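Local coordinates for protein VP5 (Halorubrum pleomorphic virus 2, PDB 6QGI) that probably acts as the membrane fusion protein of a haloarchaeal pleomorphic virus, standing in its envelope and merging it with the host membrane, at residues A[16-21]-A[57-62]; A[67-72]-A[104-109]; A[74-79]-A[269-274]; A[292-297]-A[462-467]; A[342-347]-A[434-439]. All coordinates share one frame; numbering follows the deposited sequence.

Contact 1: residues A[16-21]-A[57-62]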
# COMPACT_ATOMS: atom_id res chain seq x y z
N VAL A 16 2.87 -4.81 1.50
CA VAL A 16 1.97 -5.90 1.92
C VAL A 16 2.69 -6.94 2.80
O VAL A 16 2.08 -7.97 3.14
CB VAL A 16 1.28 -6.58 0.71
CG1 VAL A 16 0.37 -5.62 -0.04
CG2 VAL A 16 2.29 -7.21 -0.25
N GLY A 17 3.95 -6.66 3.17
CA GLY A 17 4.76 -7.55 3.99
C GLY A 17 4.17 -7.84 5.35
O GLY A 17 4.42 -8.91 5.91
N TRP A 18 3.35 -6.90 5.86
CA TRP A 18 2.64 -6.96 7.14
C TRP A 18 1.64 -8.11 7.21
O TRP A 18 1.26 -8.54 8.30
CB TRP A 18 1.91 -5.63 7.39
CG TRP A 18 0.88 -5.31 6.36
CD1 TRP A 18 1.08 -4.63 5.19
CD2 TRP A 18 -0.51 -5.64 6.40
NE1 TRP A 18 -0.09 -4.58 4.47
CE2 TRP A 18 -1.09 -5.16 5.21
CE3 TRP A 18 -1.32 -6.32 7.33
CZ2 TRP A 18 -2.45 -5.32 4.92
CZ3 TRP A 18 -2.67 -6.47 7.05
CH2 TRP A 18 -3.22 -5.97 5.86
N ALA A 19 1.19 -8.59 6.04
CA ALA A 19 0.27 -9.71 5.94
C ALA A 19 1.03 -11.02 5.84
O ALA A 19 0.42 -12.09 5.88
CB ALA A 19 -0.63 -9.52 4.72
N LEU A 20 2.37 -10.96 5.73
CA LEU A 20 3.21 -12.15 5.60
C LEU A 20 4.13 -12.38 6.80
O LEU A 20 4.32 -13.53 7.20
CB LEU A 20 4.06 -12.07 4.33
CG LEU A 20 3.30 -12.23 3.02
CD1 LEU A 20 4.18 -11.93 1.87
CD2 LEU A 20 2.74 -13.65 2.88
N ARG A 21 4.70 -11.31 7.37
CA ARG A 21 5.64 -11.40 8.49
C ARG A 21 5.60 -10.14 9.34
O ARG A 21 4.92 -9.18 8.96
CB ARG A 21 7.06 -11.62 7.94
CG ARG A 21 7.59 -10.39 7.19
CD ARG A 21 8.73 -10.70 6.26
NE ARG A 21 8.90 -9.60 5.31
CZ ARG A 21 8.33 -9.56 4.11
NH1 ARG A 21 7.55 -10.55 3.70
NH2 ARG A 21 8.53 -8.52 3.31
N SER A 57 -0.85 2.84 1.84
CA SER A 57 0.18 2.06 1.15
C SER A 57 0.29 0.65 1.69
O SER A 57 0.62 -0.27 0.95
CB SER A 57 1.54 2.74 1.26
OG SER A 57 1.51 4.04 0.70
N THR A 58 0.03 0.48 3.00
CA THR A 58 0.16 -0.81 3.64
C THR A 58 -1.19 -1.48 3.89
O THR A 58 -1.41 -2.57 3.39
CB THR A 58 0.97 -0.70 4.94
OG1 THR A 58 0.34 0.23 5.82
CG2 THR A 58 2.44 -0.32 4.70
N ILE A 59 -2.10 -0.84 4.65
CA ILE A 59 -3.35 -1.49 5.05
C ILE A 59 -4.63 -1.05 4.29
O ILE A 59 -5.33 -1.92 3.77
CB ILE A 59 -3.55 -1.28 6.58
CG1 ILE A 59 -2.52 -2.10 7.39
CG2 ILE A 59 -4.98 -1.60 7.00
CD1 ILE A 59 -2.49 -1.78 8.81
N VAL A 60 -4.95 0.26 4.29
CA VAL A 60 -6.21 0.80 3.79
C VAL A 60 -6.43 0.53 2.29
O VAL A 60 -7.54 0.14 1.93
CB VAL A 60 -6.38 2.31 4.13
CG1 VAL A 60 -7.74 2.85 3.71
CG2 VAL A 60 -6.16 2.55 5.62
N ASP A 61 -5.41 0.70 1.44
CA ASP A 61 -5.59 0.49 -0.01
C ASP A 61 -5.50 -0.97 -0.45
O ASP A 61 -5.83 -1.27 -1.59
CB ASP A 61 -4.58 1.34 -0.81
CG ASP A 61 -4.99 2.79 -1.01
OD1 ASP A 61 -6.00 3.22 -0.40
OD2 ASP A 61 -4.30 3.51 -1.79
N ASN A 62 -5.11 -1.89 0.46
CA ASN A 62 -4.96 -3.30 0.10
C ASN A 62 -5.81 -4.21 1.00
O ASN A 62 -5.27 -4.96 1.81
CB ASN A 62 -3.47 -3.71 0.14
CG ASN A 62 -2.52 -2.66 -0.41
OD1 ASN A 62 -2.65 -2.20 -1.53
ND2 ASN A 62 -1.55 -2.27 0.39
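Trp18 and Ile59 meet through the face of the indole. This is a CH-pi contact: Ile59 CG1 lies 4.0 Å from the centroid of the six-membered ring of Trp18 and only 9° off the ring normal, so this methylene sits squarely over the face. On the opposite face Ala19 CB rests nearer the rim, and the indole is sandwiched between its own neighbour and the helix. Trp18 CG stands between the backbone N and the carbonyl carbon (chi1 61°), which swings the indole across to Ile59.

The segment 16-21 makes a short 3-10 turn after strand 11-13, while 57-62 covers the last turns of helix 37-60, with a wider pi-type turn at 57-60, and the loop after it. The contact thus ties the N-terminal loop to the helical part of the protein, with Phe113 of helix 91-133 and Ile231 of helix 225-253 packing on Ile59 as well.

Polar contacts gather round Thr58 O. Trp18 NE1 reaches Thr58 O at 2.6 Å, but a bond so short and bent to 117° is weak and doubtful; NE1 also has a weak bond to Gly15 O. A sounder donor is Asn62 ND2, 3.0 Å from Thr58 O, which also holds Ser57 O at 3.0 Å; it stands above both carbonyl planes, so neither bond follows a lone pair. The other end of the amide, Asn62 OD1, takes a hydrogen bond from Tyr344.

Van der Waals touches fill in the rest. Thr58 CB lies 3.9 Å from Trp18 CD1, and Val16 CG1 packs at 3.9 Å against Asn62 ND2, the two side chains crossing at about a right angle.

Contact 2: residues A[67-72]-A[104-109]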
# COMPACT_ATOMS: atom_id res chain seq x y z
N ASP A 67 -7.35 -12.58 0.87
CA ASP A 67 -7.60 -13.89 0.26
C ASP A 67 -6.28 -14.67 0.25
O ASP A 67 -6.26 -15.89 0.46
CB ASP A 67 -8.20 -13.76 -1.15
CG ASP A 67 -9.69 -14.03 -1.27
OD1 ASP A 67 -10.20 -14.91 -0.54
OD2 ASP A 67 -10.35 -13.37 -2.11
N GLY A 68 -5.18 -13.93 0.07
CA GLY A 68 -3.82 -14.44 0.11
C GLY A 68 -3.38 -14.78 1.52
O GLY A 68 -2.54 -15.66 1.69
N VAL A 69 -3.95 -14.09 2.52
CA VAL A 69 -3.67 -14.35 3.94
C VAL A 69 -4.28 -15.71 4.27
O VAL A 69 -3.60 -16.55 4.87
CB VAL A 69 -4.19 -13.21 4.87
CG1 VAL A 69 -3.99 -13.56 6.34
CG2 VAL A 69 -3.51 -11.88 4.55
N LYS A 70 -5.52 -15.95 3.80
CA LYS A 70 -6.28 -17.19 3.94
C LYS A 70 -5.48 -18.36 3.32
O LYS A 70 -5.38 -19.42 3.94
CB LYS A 70 -7.66 -17.05 3.29
CG LYS A 70 -8.59 -18.23 3.55
CD LYS A 70 -9.85 -18.17 2.73
CE LYS A 70 -9.84 -19.18 1.62
NZ LYS A 70 -11.14 -19.22 0.91
N HIS A 71 -4.90 -18.15 2.13
CA HIS A 71 -4.09 -19.11 1.38
C HIS A 71 -2.80 -19.43 2.13
O HIS A 71 -2.43 -20.60 2.24
CB HIS A 71 -3.77 -18.55 -0.03
CG HIS A 71 -2.97 -19.47 -0.90
ND1 HIS A 71 -3.55 -20.55 -1.54
CD2 HIS A 71 -1.66 -19.42 -1.24
CE1 HIS A 71 -2.58 -21.13 -2.24
NE2 HIS A 71 -1.42 -20.48 -2.08
N THR A 72 -2.12 -18.39 2.65
CA THR A 72 -0.86 -18.50 3.39
C THR A 72 -1.11 -19.26 4.70
O THR A 72 -0.35 -20.19 4.99
CB THR A 72 -0.24 -17.11 3.60
OG1 THR A 72 -0.06 -16.52 2.31
CG2 THR A 72 1.09 -17.16 4.32
N SER A 104 -0.79 -18.46 15.14
CA SER A 104 0.54 -17.84 15.21
C SER A 104 0.75 -16.86 14.06
O SER A 104 1.23 -15.74 14.28
CB SER A 104 1.62 -18.91 15.19
OG SER A 104 2.89 -18.37 15.50
N TYR A 105 0.38 -17.27 12.84
CA TYR A 105 0.51 -16.46 11.64
C TYR A 105 -0.51 -15.30 11.64
O TYR A 105 -0.12 -14.17 11.33
CB TYR A 105 0.38 -17.33 10.37
CG TYR A 105 0.09 -16.55 9.10
CD1 TYR A 105 0.98 -15.58 8.64
CD2 TYR A 105 -1.07 -16.77 8.37
CE1 TYR A 105 0.71 -14.85 7.49
CE2 TYR A 105 -1.34 -16.06 7.21
CZ TYR A 105 -0.45 -15.09 6.78
OH TYR A 105 -0.73 -14.40 5.62
N LEU A 106 -1.78 -15.57 12.00
CA LEU A 106 -2.81 -14.53 12.03
C LEU A 106 -2.60 -13.54 13.17
O LEU A 106 -3.04 -12.40 13.03
CB LEU A 106 -4.24 -15.11 12.02
CG LEU A 106 -4.59 -15.84 10.70
CD1 LEU A 106 -5.83 -16.60 10.80
CD2 LEU A 106 -4.72 -14.90 9.55
N THR A 107 -1.86 -13.92 14.24
CA THR A 107 -1.51 -12.99 15.33
C THR A 107 -0.53 -11.96 14.77
O THR A 107 -0.70 -10.78 15.04
CB THR A 107 -0.97 -13.75 16.56
OG1 THR A 107 -2.08 -14.41 17.16
CG2 THR A 107 -0.33 -12.85 17.61
N THR A 108 0.45 -12.41 13.95
CA THR A 108 1.46 -11.55 13.31
C THR A 108 0.78 -10.60 12.32
O THR A 108 1.23 -9.47 12.19
CB THR A 108 2.55 -12.41 12.65
OG1 THR A 108 3.07 -13.32 13.62
CG2 THR A 108 3.69 -11.59 12.09
N VAL A 109 -0.32 -11.03 11.67
CA VAL A 109 -1.06 -10.19 10.72
C VAL A 109 -1.88 -9.17 11.52
O VAL A 109 -1.77 -7.98 11.24
CB VAL A 109 -1.93 -11.01 9.72
CG1 VAL A 109 -2.77 -10.10 8.83
CG2 VAL A 109 -1.06 -11.93 8.87
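Tyr105 stretches toward helix 66-86 because its CG is turned opposite the backbone N (chi1 163°), and Val69 answers with CG1 in the same kind of setting (chi1 175°), reaching out to the ring. The two segments belong to consecutive helices, 66-86 and 91-133, which form an antiparallel helical hairpin; here the axes come within 10.8 Å at 151°.

The phenol end of Tyr105 wedges between Val69 and Thr72, residues one turn apart. Its OH is 3.4 Å from Val69 CG1 and equally 3.4 Å from Thr72 CB, and the Thr72 side chain crosses the tyrosine at about a right angle, with CG2 beside CZ. These are packing contacts: the hydroxyl is hydrogen-bonded to Ala19 O of the N-terminal loop, which gives this buried polar atom its partner. The edge of the ring, meanwhile, faces the backbone, with Val69 O lying in the ring plane 3.3 Å from Tyr105 CE2.

Beside the ring, the rest of the contact is apolar. Val69 CG1 touches Leu106 CD2 at 3.6 Å and, more loosely, Val109 CG2 at 4.2 Å. Leu106 and Val109 also lean on Leu239 and Met235 of helix 225-253, so a third helix backs the hairpin. Thr72 turns its hydroxyl back along its own helix: OG1 donates to Gly68 O at 2.7 Å, from the opposite face of that carbonyl plane to Thr72 N.

Contact 3: residues A[74-79]-A[269-274]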
# COMPACT_ATOMS: atom_id res chain seq x y z
N TYR A 74 -3.47 -21.45 5.41
CA TYR A 74 -3.71 -22.84 5.05
C TYR A 74 -2.42 -23.60 4.73
O TYR A 74 -2.28 -24.73 5.17
CB TYR A 74 -4.67 -22.93 3.86
CG TYR A 74 -6.12 -23.13 4.22
CD1 TYR A 74 -6.54 -24.26 4.92
CD2 TYR A 74 -7.10 -22.24 3.78
CE1 TYR A 74 -7.88 -24.47 5.22
CE2 TYR A 74 -8.45 -22.44 4.06
CZ TYR A 74 -8.83 -23.55 4.79
OH TYR A 74 -10.16 -23.76 5.08
N THR A 75 -1.47 -22.99 3.98
CA THR A 75 -0.18 -23.61 3.62
C THR A 75 0.57 -24.05 4.91
O THR A 75 0.94 -25.21 5.00
CB THR A 75 0.66 -22.66 2.74
OG1 THR A 75 -0.05 -22.39 1.53
CG2 THR A 75 2.02 -23.22 2.40
N ASP A 76 0.72 -23.14 5.90
CA ASP A 76 1.41 -23.39 7.17
C ASP A 76 0.66 -24.38 8.05
O ASP A 76 1.29 -25.19 8.73
CB ASP A 76 1.61 -22.08 7.95
CG ASP A 76 2.63 -21.12 7.38
OD1 ASP A 76 3.41 -21.53 6.48
OD2 ASP A 76 2.68 -19.96 7.84
N ALA A 77 -0.68 -24.29 8.07
CA ALA A 77 -1.56 -25.15 8.85
C ALA A 77 -1.53 -26.58 8.32
O ALA A 77 -1.39 -27.51 9.12
CB ALA A 77 -2.98 -24.61 8.82
N LYS A 78 -1.64 -26.76 6.98
CA LYS A 78 -1.62 -28.07 6.33
C LYS A 78 -0.25 -28.74 6.49
O LYS A 78 -0.23 -29.92 6.82
CB LYS A 78 -2.02 -27.98 4.85
CG LYS A 78 -3.52 -27.78 4.66
CD LYS A 78 -3.93 -27.68 3.20
CE LYS A 78 -5.37 -27.25 3.10
NZ LYS A 78 -5.79 -27.15 1.70
N ILE A 79 0.87 -27.98 6.32
CA ILE A 79 2.24 -28.51 6.46
C ILE A 79 2.43 -29.08 7.87
O ILE A 79 2.83 -30.24 8.00
CB ILE A 79 3.33 -27.46 6.08
CG1 ILE A 79 3.37 -27.29 4.55
CG2 ILE A 79 4.72 -27.86 6.61
CD1 ILE A 79 4.00 -26.03 4.08
N THR A 269 8.09 -22.60 1.90
CA THR A 269 6.81 -21.94 1.64
C THR A 269 6.97 -20.61 0.89
O THR A 269 7.99 -19.93 1.09
CB THR A 269 6.01 -21.72 2.96
OG1 THR A 269 6.56 -20.64 3.71
CG2 THR A 269 5.91 -22.97 3.81
N PRO A 270 5.97 -20.18 0.07
CA PRO A 270 6.07 -18.87 -0.60
C PRO A 270 6.32 -17.74 0.40
O PRO A 270 7.12 -16.84 0.12
CB PRO A 270 4.71 -18.73 -1.29
CG PRO A 270 4.23 -20.11 -1.48
CD PRO A 270 4.69 -20.84 -0.25
N ARG A 271 5.69 -17.84 1.59
CA ARG A 271 5.83 -16.92 2.72
C ARG A 271 7.29 -16.90 3.21
O ARG A 271 7.86 -15.81 3.32
CB ARG A 271 4.87 -17.33 3.86
CG ARG A 271 4.89 -16.41 5.07
CD ARG A 271 4.66 -17.18 6.36
NE ARG A 271 4.54 -16.27 7.50
CZ ARG A 271 4.28 -16.64 8.75
NH1 ARG A 271 4.10 -17.93 9.05
NH2 ARG A 271 4.18 -15.74 9.71
N GLU A 272 7.90 -18.09 3.45
CA GLU A 272 9.29 -18.23 3.90
C GLU A 272 10.27 -17.62 2.88
O GLU A 272 11.15 -16.86 3.28
CB GLU A 272 9.64 -19.70 4.15
CG GLU A 272 10.99 -19.93 4.82
CD GLU A 272 11.42 -21.38 4.99
OE1 GLU A 272 10.61 -22.29 4.70
OE2 GLU A 272 12.58 -21.60 5.41
N ARG A 273 10.09 -17.93 1.57
CA ARG A 273 10.91 -17.40 0.47
C ARG A 273 10.88 -15.86 0.46
O ARG A 273 11.94 -15.24 0.35
CB ARG A 273 10.44 -17.97 -0.88
CG ARG A 273 11.47 -17.82 -2.00
CD ARG A 273 10.94 -18.30 -3.34
NE ARG A 273 10.92 -19.76 -3.44
CZ ARG A 273 11.87 -20.48 -4.03
NH1 ARG A 273 12.92 -19.89 -4.59
NH2 ARG A 273 11.77 -21.81 -4.07
N ALA A 274 9.68 -15.24 0.61
CA ALA A 274 9.51 -13.79 0.65
C ALA A 274 10.15 -13.17 1.91
O ALA A 274 10.65 -12.04 1.84
CB ALA A 274 8.04 -13.42 0.58
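Asp76 and Arg271 cross at about a right angle, and the salt bridge between them rests on a single oxygen: Asp76 OD2 is 2.8 Å from Arg271 NH1. The carboxylate and guanidinium planes are 37° apart, and the hydrogen bond within the bridge is weak, bent to 125° at the hydrogen. Helix 66-86 here presents its flank to the start of helix 270-279, where Thr269 is the N-cap residue.

Thr269 is oriented by that capping role. Its OG1 sits between the backbone N and the carbonyl carbon (chi1 75°) and receives Glu272 N at 2.9 Å, which leaves the methyl to face the other helix. There Thr269 CG2 meets three residues of one flank: Ile79 CD1 at 3.6 Å, coming in obliquely; Asp76 OD1 at 3.9 Å, from a side chain set crosswise; and Thr75 CG2 at 4.1 Å, the two threonines running past each other in opposite directions. The hydroxyl of Thr75 is not part of this, since it bonds back to His71 O.

Helix 91-133 adjoins both partners of the salt bridge. Asp76 also touches Glu101 there, and the guanidinium of Arg271 lies against Tyr105. The arginine has a further anchor in the N-terminal loop, where Arg271 NE donates to Leu20 O.

Contact 4: residues A[292-297]-A[462-467]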
# COMPACT_ATOMS: atom_id res chain seq x y z
N ALA A 292 3.96 -14.27 -2.99
CA ALA A 292 3.82 -15.08 -1.78
C ALA A 292 2.37 -15.09 -1.26
O ALA A 292 1.94 -16.08 -0.66
CB ALA A 292 4.75 -14.57 -0.70
N LEU A 293 1.62 -13.99 -1.50
CA LEU A 293 0.21 -13.85 -1.12
C LEU A 293 -0.70 -14.41 -2.22
O LEU A 293 -1.92 -14.25 -2.15
CB LEU A 293 -0.13 -12.40 -0.79
CG LEU A 293 0.35 -11.91 0.58
CD1 LEU A 293 0.56 -10.41 0.58
CD2 LEU A 293 -0.60 -12.34 1.70
N ASN A 294 -0.10 -15.08 -3.22
CA ASN A 294 -0.77 -15.75 -4.35
C ASN A 294 -1.78 -14.84 -5.08
O ASN A 294 -2.92 -15.23 -5.36
CB ASN A 294 -1.42 -17.05 -3.87
CG ASN A 294 -1.76 -18.00 -4.97
OD1 ASN A 294 -0.95 -18.26 -5.87
ND2 ASN A 294 -2.98 -18.52 -4.93
N VAL A 295 -1.35 -13.62 -5.40
CA VAL A 295 -2.17 -12.66 -6.12
C VAL A 295 -1.93 -12.92 -7.62
O VAL A 295 -0.77 -12.92 -8.02
CB VAL A 295 -1.84 -11.20 -5.68
CG1 VAL A 295 -2.55 -10.17 -6.55
CG2 VAL A 295 -2.19 -10.98 -4.20
N PRO A 296 -2.98 -13.20 -8.45
CA PRO A 296 -2.73 -13.46 -9.89
C PRO A 296 -1.81 -12.41 -10.52
O PRO A 296 -2.00 -11.21 -10.30
CB PRO A 296 -4.13 -13.43 -10.50
CG PRO A 296 -5.03 -13.82 -9.38
CD PRO A 296 -4.41 -13.29 -8.12
N VAL A 297 -0.76 -12.87 -11.22
CA VAL A 297 0.26 -12.00 -11.81
C VAL A 297 0.55 -12.39 -13.27
O VAL A 297 0.46 -13.56 -13.63
CB VAL A 297 1.58 -12.06 -10.97
CG1 VAL A 297 2.74 -11.36 -11.67
CG2 VAL A 297 1.40 -11.47 -9.57
N PHE A 462 -2.99 -13.92 -16.53
CA PHE A 462 -2.67 -13.90 -15.11
C PHE A 462 -2.56 -15.31 -14.54
O PHE A 462 -3.40 -16.17 -14.80
CB PHE A 462 -3.70 -13.05 -14.32
CG PHE A 462 -3.60 -11.58 -14.66
CD1 PHE A 462 -2.66 -10.77 -14.04
CD2 PHE A 462 -4.39 -11.03 -15.66
CE1 PHE A 462 -2.52 -9.43 -14.40
CE2 PHE A 462 -4.24 -9.68 -16.02
CZ PHE A 462 -3.31 -8.90 -15.39
N ASP A 463 -1.46 -15.56 -13.81
CA ASP A 463 -1.15 -16.84 -13.19
C ASP A 463 -1.10 -16.75 -11.67
O ASP A 463 -0.59 -15.78 -11.11
CB ASP A 463 0.19 -17.39 -13.71
CG ASP A 463 0.19 -17.92 -15.13
OD1 ASP A 463 -0.82 -18.52 -15.55
OD2 ASP A 463 1.23 -17.76 -15.82
N SER A 464 -1.61 -17.79 -11.02
CA SER A 464 -1.61 -17.98 -9.58
C SER A 464 -1.70 -19.47 -9.30
O SER A 464 -2.17 -20.23 -10.16
CB SER A 464 -2.75 -17.21 -8.91
OG SER A 464 -4.02 -17.84 -9.05
N SER A 465 -1.24 -19.90 -8.12
CA SER A 465 -1.34 -21.29 -7.69
C SER A 465 -2.77 -21.55 -7.24
O SER A 465 -3.49 -20.60 -6.90
CB SER A 465 -0.36 -21.58 -6.56
OG SER A 465 0.98 -21.42 -7.00
N GLU A 466 -3.21 -22.81 -7.27
CA GLU A 466 -4.56 -23.20 -6.86
C GLU A 466 -4.79 -22.76 -5.41
O GLU A 466 -3.95 -23.03 -4.55
CB GLU A 466 -4.75 -24.71 -7.02
CG GLU A 466 -6.18 -25.16 -6.80
CD GLU A 466 -6.43 -26.63 -7.08
OE1 GLU A 466 -6.13 -27.08 -8.20
OE2 GLU A 466 -6.94 -27.32 -6.17
N PRO A 467 -5.85 -22.00 -5.10
CA PRO A 467 -6.05 -21.54 -3.72
C PRO A 467 -6.46 -22.71 -2.84
O PRO A 467 -7.02 -23.67 -3.34
CB PRO A 467 -7.16 -20.49 -3.85
CG PRO A 467 -7.28 -20.22 -5.33
CD PRO A 467 -6.94 -21.51 -5.96
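Asn294 OD1 takes the backbone N-H of Ser465 at 2.8 Å, with the donor in the carbonyl plane of the amide and on a lone pair. The other end of the same group completes the grip: Asn294 ND2 donates to Ser465 O at 2.9 Å, nearly straight at 167°. Two bonds to one residue fix the rotation of the amide, in the way a backbone peptide would pair with an extended strand. The side chain gets there by pointing CG opposite its backbone N (chi1 -163°).

Further along, true backbone pairing takes over. Val297 N reaches Asp463 O at 2.9 Å, and Asp463 N reaches Val297 O at 2.8 Å, an antiparallel hydrogen-bonded pair. Between the two sets of bonds sits Pro296, which has no N-H to give: its CA approaches Asp463 O at 3.4 Å, while its CB packs on Phe462 CB at 3.9 Å. The Phe462 ring goes on to Phe318 and Leu320 of strand 312-320, and Ser465 OG bonds to Gln485 of helix 476-496.

Asn294, with its positive phi, is the C' residue of the Schellman motif that ends helix 285-292; within three residues a helix terminus gives way to a single antiparallel beta bridge.

Contact 5: residues A[342-347]-A[434-439]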
# COMPACT_ATOMS: atom_id res chain seq x y z
N ASP A 342 -8.23 -4.99 -6.92
CA ASP A 342 -7.19 -3.97 -6.98
C ASP A 342 -6.15 -4.31 -8.05
O ASP A 342 -5.83 -5.48 -8.26
CB ASP A 342 -6.53 -3.78 -5.61
CG ASP A 342 -7.43 -3.19 -4.55
OD1 ASP A 342 -8.06 -2.13 -4.82
OD2 ASP A 342 -7.51 -3.76 -3.44
N VAL A 343 -5.65 -3.26 -8.74
CA VAL A 343 -4.64 -3.37 -9.80
C VAL A 343 -3.28 -2.97 -9.26
O VAL A 343 -3.13 -1.86 -8.75
CB VAL A 343 -4.98 -2.51 -11.04
CG1 VAL A 343 -3.95 -2.71 -12.16
CG2 VAL A 343 -6.37 -2.81 -11.55
N TYR A 344 -2.28 -3.85 -9.43
CA TYR A 344 -0.90 -3.58 -9.04
C TYR A 344 -0.03 -3.50 -10.30
O TYR A 344 -0.38 -4.07 -11.34
CB TYR A 344 -0.37 -4.61 -8.03
CG TYR A 344 -1.13 -4.58 -6.72
CD1 TYR A 344 -0.85 -3.62 -5.75
CD2 TYR A 344 -2.15 -5.49 -6.46
CE1 TYR A 344 -1.57 -3.57 -4.56
CE2 TYR A 344 -2.87 -5.46 -5.27
CZ TYR A 344 -2.58 -4.49 -4.32
OH TYR A 344 -3.27 -4.45 -3.14
N PHE A 345 1.06 -2.72 -10.23
CA PHE A 345 1.96 -2.52 -11.36
C PHE A 345 3.41 -2.43 -10.88
O PHE A 345 3.78 -1.48 -10.19
CB PHE A 345 1.56 -1.26 -12.16
CG PHE A 345 2.10 -1.17 -13.57
CD1 PHE A 345 1.59 -1.97 -14.58
CD2 PHE A 345 3.08 -0.24 -13.89
CE1 PHE A 345 2.07 -1.87 -15.89
CE2 PHE A 345 3.56 -0.13 -15.20
CZ PHE A 345 3.04 -0.94 -16.19
N THR A 346 4.21 -3.46 -11.21
CA THR A 346 5.63 -3.55 -10.86
C THR A 346 6.41 -2.98 -12.03
O THR A 346 6.37 -3.52 -13.13
CB THR A 346 6.02 -4.99 -10.52
OG1 THR A 346 5.10 -5.50 -9.56
CG2 THR A 346 7.45 -5.10 -10.01
N ALA A 347 7.09 -1.85 -11.79
CA ALA A 347 7.84 -1.14 -12.83
C ALA A 347 9.10 -0.49 -12.30
O ALA A 347 9.20 -0.19 -11.11
CB ALA A 347 6.96 -0.08 -13.45
N TYR A 434 12.99 -0.33 -9.24
CA TYR A 434 11.85 -1.23 -9.39
C TYR A 434 10.97 -1.12 -8.15
O TYR A 434 11.47 -1.18 -7.03
CB TYR A 434 12.30 -2.67 -9.60
CG TYR A 434 12.77 -2.97 -11.01
CD1 TYR A 434 11.87 -3.39 -11.99
CD2 TYR A 434 14.10 -2.83 -11.37
CE1 TYR A 434 12.30 -3.69 -13.28
CE2 TYR A 434 14.54 -3.11 -12.67
CZ TYR A 434 13.63 -3.54 -13.62
OH TYR A 434 14.05 -3.81 -14.91
N GLU A 435 9.66 -0.89 -8.36
CA GLU A 435 8.67 -0.73 -7.29
C GLU A 435 7.31 -1.22 -7.75
O GLU A 435 7.04 -1.24 -8.95
CB GLU A 435 8.56 0.75 -6.86
CG GLU A 435 9.84 1.39 -6.34
CD GLU A 435 9.80 2.88 -6.12
OE1 GLU A 435 10.89 3.49 -6.02
OE2 GLU A 435 8.68 3.44 -6.04
N THR A 436 6.44 -1.58 -6.79
CA THR A 436 5.06 -1.99 -7.05
C THR A 436 4.14 -0.87 -6.59
O THR A 436 4.22 -0.42 -5.44
CB THR A 436 4.73 -3.33 -6.38
OG1 THR A 436 5.63 -4.32 -6.86
CG2 THR A 436 3.30 -3.78 -6.64
N ILE A 437 3.29 -0.41 -7.50
CA ILE A 437 2.33 0.67 -7.26
C ILE A 437 0.91 0.14 -7.47
O ILE A 437 0.71 -0.80 -8.23
CB ILE A 437 2.62 1.92 -8.15
CG1 ILE A 437 2.54 1.59 -9.67
CG2 ILE A 437 3.98 2.54 -7.79
CD1 ILE A 437 2.35 2.74 -10.60
N GLN A 438 -0.08 0.73 -6.78
CA GLN A 438 -1.48 0.35 -6.98
C GLN A 438 -2.11 1.41 -7.88
O GLN A 438 -2.13 2.58 -7.50
CB GLN A 438 -2.23 0.20 -5.65
CG GLN A 438 -3.67 -0.27 -5.86
CD GLN A 438 -4.46 -0.41 -4.58
OE1 GLN A 438 -4.05 -1.08 -3.64
NE2 GLN A 438 -5.63 0.21 -4.53
N LEU A 439 -2.59 1.01 -9.06
CA LEU A 439 -3.21 1.93 -10.02
C LEU A 439 -4.61 2.30 -9.56
O LEU A 439 -5.45 1.43 -9.39
CB LEU A 439 -3.23 1.31 -11.43
CG LEU A 439 -1.88 0.84 -11.97
CD1 LEU A 439 -2.05 0.04 -13.24
CD2 LEU A 439 -0.94 2.01 -12.23
O HOH W 1 -6.48 -0.51 -7.54
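Tyr344 can be followed outward from the strand. Its CB packs on Thr436 CG2 at 4.0 Å, the diagonal neighbour on the partner strand. The ring then runs obliquely past Gln438, with Tyr344 CD1 4.1 Å from Gln438 CB and CE1 3.6 Å from Gln438 OE1; ring and amide planes stand almost perpendicular, at 87°. At the tip, Tyr344 OH lies 3.5 Å from Gln438 OE1, but the hydroxyl's bonded partner is Asn62, just past helix 37-60.

Strands 343-355 and 434-439 run antiparallel, with Tyr344 and Gln438 a non-hydrogen-bonded pair. Next comes the hydrogen-bonded pair Phe345 and Ile437, where Phe345 N meets Ile437 O at 2.8 Å. A water accepts from Val343 N and donates to Leu439 O.

The other face is mostly apolar: Val343 CG1 meets Leu439 CD1 at 3.5 Å, Leu439 CD1 reaches Phe345 CB at 4.0 Å, and Phe345 and Leu439 both pack on Phe318. The chemistry is therefore divided. On the Tyr344 face, Thr346 OG1 and Thr436 OG1 satisfy each other at 3.0 Å where these side chains pack on helix 285-292, while Tyr344 and Gln438 face the polar loop at Asp61 and Asn62.

How the contacts relate
Contact 1 lies nearest the centre of the chain, about 6 Å from it; it closes before the others open and touches all four. Contacts 2 and 3 both use helix 66-86, with centres about 10 Å apart, and their segments alternate along the sequence. Through 16-21, Ala19 and Leu20 accept from Tyr105 of contact 2 and Arg271 of contact 3; through 57-62, Asn62 bonds Tyr344 of contact 5. Contact 4 also touches contacts 2 and 3, and closes a long, strand-rich loop within which contact 5 is nested, their nearest atoms about 5 Å apart. Contacts 2 and 5, about 22 Å between centres, do not touch; contact 1 as a whole bridges the helices and the strands.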